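Local coordinates for protein phenylacetaldehyde dehydrogenase (Burkholderia cenocepacia, PDB 4O5H) that probably oxidises phenylacetaldehyde to phenylacetate with NAD+ as a member of the aldehyde dehydrogenase family, at residues Gly370-Gly375 with Phe394-Thr399; Val402-Thr405 with Val410-Glu413. All blocks are in the same frame, centred on the assembly; numbering follows the deposited sequence. Where two conformers were deposited one is given.

Contact 1 of 2, residues Gly370-Gly375 with Phe394-Thr399; sequences GYIDSG and FFVEPT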
# COMPACT_ATOMS: atom_id res chain seq x y z
N GLY A 370 25.52 2.06 23.36
CA GLY A 370 25.21 3.49 23.45
C GLY A 370 23.81 3.71 24.04
O GLY A 370 23.62 4.59 24.87
N TYR A 371 22.86 2.85 23.65
CA TYR A 371 21.54 2.92 24.25
C TYR A 371 21.54 2.54 25.73
O TYR A 371 20.94 3.21 26.55
CB TYR A 371 20.55 2.02 23.50
CG TYR A 371 19.89 2.73 22.37
CD1 TYR A 371 19.05 3.80 22.60
CD2 TYR A 371 20.11 2.33 21.06
CE1 TYR A 371 18.45 4.45 21.56
CE2 TYR A 371 19.53 2.98 20.00
CZ TYR A 371 18.70 4.04 20.26
OH TYR A 371 18.10 4.69 19.23
N ILE A 372 22.23 1.47 26.07
CA ILE A 372 22.34 1.06 27.48
C ILE A 372 22.95 2.18 28.33
O ILE A 372 22.42 2.52 29.39
CB ILE A 372 23.18 -0.22 27.65
CG1 ILE A 372 22.47 -1.41 27.00
CG2 ILE A 372 23.43 -0.49 29.14
CD1 ILE A 372 23.34 -2.65 26.86
N ASP A 373 24.05 2.75 27.85
CA ASP A 373 24.73 3.88 28.54
C ASP A 373 23.78 5.06 28.72
O ASP A 373 23.72 5.67 29.79
CB ASP A 373 25.98 4.31 27.78
CG ASP A 373 27.08 3.24 27.82
OD1 ASP A 373 26.98 2.24 28.56
OD2 ASP A 373 28.07 3.42 27.11
N SER A 374 23.02 5.35 27.68
CA SER A 374 22.01 6.38 27.73
C SER A 374 20.97 6.14 28.86
O SER A 374 20.60 7.07 29.56
CB SER A 374 21.36 6.47 26.35
OG SER A 374 20.00 6.71 26.41
N GLY A 375 20.51 4.91 29.01
CA GLY A 375 19.60 4.51 30.07
C GLY A 375 20.17 4.78 31.44
O GLY A 375 19.50 5.39 32.30
N PHE A 394 31.45 -9.62 18.62
CA PHE A 394 30.64 -8.45 18.93
C PHE A 394 29.58 -8.78 19.99
O PHE A 394 28.37 -8.55 19.82
CB PHE A 394 30.03 -7.87 17.66
CG PHE A 394 31.00 -7.74 16.54
CD1 PHE A 394 32.20 -7.05 16.73
CD2 PHE A 394 30.75 -8.32 15.31
CE1 PHE A 394 33.12 -6.92 15.69
CE2 PHE A 394 31.66 -8.19 14.27
CZ PHE A 394 32.83 -7.49 14.44
N PHE A 395 30.04 -9.25 21.14
CA PHE A 395 29.17 -9.78 22.17
C PHE A 395 28.71 -8.69 23.14
O PHE A 395 29.49 -7.80 23.50
CB PHE A 395 29.92 -10.86 22.95
CG PHE A 395 30.11 -12.14 22.19
CD1 PHE A 395 29.10 -13.09 22.11
CD2 PHE A 395 31.34 -12.42 21.59
CE1 PHE A 395 29.29 -14.29 21.45
CE2 PHE A 395 31.52 -13.60 20.91
CZ PHE A 395 30.49 -14.54 20.84
N VAL A 396 27.46 -8.81 23.57
CA VAL A 396 26.84 -7.96 24.56
C VAL A 396 26.00 -8.80 25.50
O VAL A 396 25.37 -9.78 25.08
CB VAL A 396 25.92 -6.96 23.85
CG1 VAL A 396 25.08 -6.21 24.86
CG2 VAL A 396 26.76 -6.01 23.01
N GLU A 397 26.05 -8.48 26.80
CA GLU A 397 25.27 -9.21 27.82
C GLU A 397 23.77 -8.98 27.70
O GLU A 397 23.35 -7.85 27.44
CB GLU A 397 25.66 -8.74 29.19
CG GLU A 397 27.08 -9.08 29.55
CD GLU A 397 27.39 -8.65 30.94
OE1 GLU A 397 26.77 -7.67 31.44
OE2 GLU A 397 28.25 -9.31 31.54
N PRO A 398 22.97 -10.03 27.84
CA PRO A 398 21.55 -9.85 27.98
C PRO A 398 21.33 -8.89 29.13
O PRO A 398 21.86 -9.11 30.21
CB PRO A 398 21.02 -11.23 28.33
CG PRO A 398 22.03 -12.16 27.80
CD PRO A 398 23.35 -11.45 27.93
N THR A 399 20.55 -7.85 28.89
CA THR A 399 20.43 -6.75 29.79
C THR A 399 18.97 -6.44 30.13
O THR A 399 18.11 -6.36 29.24
CB THR A 399 21.11 -5.53 29.16
OG1 THR A 399 22.49 -5.83 28.99
CG2 THR A 399 21.01 -4.33 30.03
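Helix 362-378 lies against the loop that leads into strand 399-402, and Ile372 of the helix touches Val396 of the loop and Thr399, the first residue of the strand. The two elements belong to the part of the aldehyde dehydrogenase fold built on the seven-stranded mixed sheet. The contact is small and buried, and no hydrogen bond crosses it. Ile372 makes its closest contacts with its end methyl, CD1. Its CG1 is anti to the carbonyl carbon (chi1 -66°), and the extended second torsion carries CD1 out from the helix toward the loop. There Ile372 CD1 meets Thr399 OG1 at 3.9 Å, the two side chains reaching tip to tip. Thr399 CG2, 4.3 Å from Ile372 CD1, adds a methyl-methyl part. On the Val396 side, Ile372 CD1 is 4.4 Å from Val396 CG1, a loose apolar contact. The threonine hydroxyl is already engaged. Thr399 OG1 donates to Glu397 O at 2.7 Å, from above the carbonyl plane and 47° out of it. Gly386 N also hydrogen-bonds to Thr399 OG1. Two bonds thus grip this buried oxygen and help fix the rotation of the side chain. Val396 also packs on Arg365 and Cys369 of the same helix, and on Leu359. Strand 399-402 runs between strands 381-384 and 419-425, and the Thr399 backbone bonds to Leu420 of the latter.

Contact 2 of 2, residues Val402-Thr405 with Val410-Glu413; sequences VDTT and VVRE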
# COMPACT_ATOMS: atom_id res chain seq x y z
N VAL A 402 15.50 -1.63 34.83
CA VAL A 402 14.35 -1.24 35.63
C VAL A 402 14.51 0.21 36.10
O VAL A 402 15.53 0.83 35.86
CB VAL A 402 14.14 -2.16 36.84
CG1 VAL A 402 13.90 -3.58 36.36
CG2 VAL A 402 15.31 -2.11 37.81
N ASP A 403 13.48 0.73 36.74
CA ASP A 403 13.42 2.13 37.16
C ASP A 403 13.43 3.01 35.95
O ASP A 403 13.93 4.14 35.98
CB ASP A 403 14.56 2.53 38.10
CG ASP A 403 14.58 1.74 39.41
OD1 ASP A 403 13.54 1.22 39.82
OD2 ASP A 403 15.66 1.68 40.02
N THR A 404 12.86 2.51 34.87
CA THR A 404 12.75 3.30 33.64
C THR A 404 11.44 4.06 33.62
O THR A 404 10.53 3.74 34.36
CB THR A 404 12.79 2.41 32.41
OG1 THR A 404 11.81 1.37 32.55
CG2 THR A 404 14.16 1.79 32.23
N THR A 405 11.36 5.10 32.79
CA THR A 405 10.11 5.85 32.59
C THR A 405 9.86 6.01 31.09
O THR A 405 10.78 5.87 30.27
CB THR A 405 10.20 7.27 33.17
OG1 THR A 405 11.20 7.98 32.44
CG2 THR A 405 10.57 7.25 34.65
N VAL A 410 15.78 4.81 26.04
CA VAL A 410 15.69 3.34 26.01
C VAL A 410 14.28 2.80 25.95
O VAL A 410 14.06 1.71 25.46
CB VAL A 410 16.41 2.63 27.18
CG1 VAL A 410 17.91 2.69 27.00
CG2 VAL A 410 15.98 3.18 28.53
N VAL A 411 13.33 3.56 26.48
CA VAL A 411 11.93 3.16 26.36
C VAL A 411 11.32 3.61 25.03
O VAL A 411 10.48 2.87 24.48
CB VAL A 411 11.09 3.66 27.55
CG1 VAL A 411 9.64 3.22 27.45
CG2 VAL A 411 11.67 3.18 28.89
N ARG A 412 11.68 4.79 24.55
CA ARG A 412 11.04 5.34 23.36
C ARG A 412 11.59 4.80 22.06
O ARG A 412 10.85 4.62 21.09
CB ARG A 412 11.19 6.85 23.34
CG ARG A 412 10.48 7.37 24.58
CD ARG A 412 9.59 8.58 24.34
NE ARG A 412 8.54 8.29 23.36
CZ ARG A 412 7.28 7.97 23.66
NH1 ARG A 412 6.85 7.93 24.92
NH2 ARG A 412 6.43 7.73 22.67
N GLU A 413 12.88 4.51 22.02
CA GLU A 413 13.56 4.18 20.77
C GLU A 413 13.89 2.69 20.64
O GLU A 413 14.22 2.03 21.63
CB GLU A 413 14.85 4.99 20.69
CG GLU A 413 14.60 6.50 20.61
CD GLU A 413 15.87 7.31 20.56
OE1 GLU A 413 16.91 6.87 20.01
OE2 GLU A 413 15.84 8.41 21.09
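Val411 sets its CG2 methyl over the backbone and side chain of the loop at 404-405, overlapping the base of Thr404 and the carbonyl oxygen of Thr405. Val411 CG2 is 3.8 Å from Thr404 CB, and the two side chains cross obliquely. The threonine hydroxyl is slightly farther off, with Thr404 OG1 4.1 Å from Val411 CG2. The tighter approach is to the backbone: Val411 CG2 comes to 3.2 Å from Thr405 O. The branch carbon follows, with Val411 CB 3.5 Å from the same Thr405 O. Val411 CG1 is anti to the backbone N (chi1 -179°), which leaves CG2 beside that N and facing the loop. Val410 adds a lighter contact, its CG2 lying 4.4 Å from Thr404 CG2. Thr405 takes part through its carbonyl; its side chain starts away from the helix. The contact lies within the beta-alpha-beta crossover from strand 399-402 through the short helix 409-412 to the parallel neighbour 419-425. Thr404, Val410 and Val411 all rest on Val421 of strand 419-425, so the loop and the helix share one apolar floor. Val411 also reaches Arg322 and Tyr324 of strand 320-326. No hydrogen bond or salt bridge links the two segments. The contact is therefore apolar and van der Waals in kind, with one close methyl-to-carbonyl approach that supplies no hydrogen bond to Thr405 O.

Overall arrangement
Following the chain from the N terminus, contact 1 comes first, beginning on helix 362-378. The chain then passes strand 381-384 and returns to the helix at 394-399, closing a loop of 18 intervening residues. Strand 399-402 leads into contact 2, which closes a link of four residues, the last of them already in helix 409-412. The contacts come in series, neither enclosing nor crossing the other, with centres about 13 Å apart. Helix 362-378 meets segment 410-413: Tyr371 OH is 2.6 Å from Glu413 OE1, a probable hydrogen bond, and Val410 CG1 packs on Tyr371 O and Gly375 CA. Together they tie both helices to strands 399-402 and 419-425 of the seven-stranded sheet.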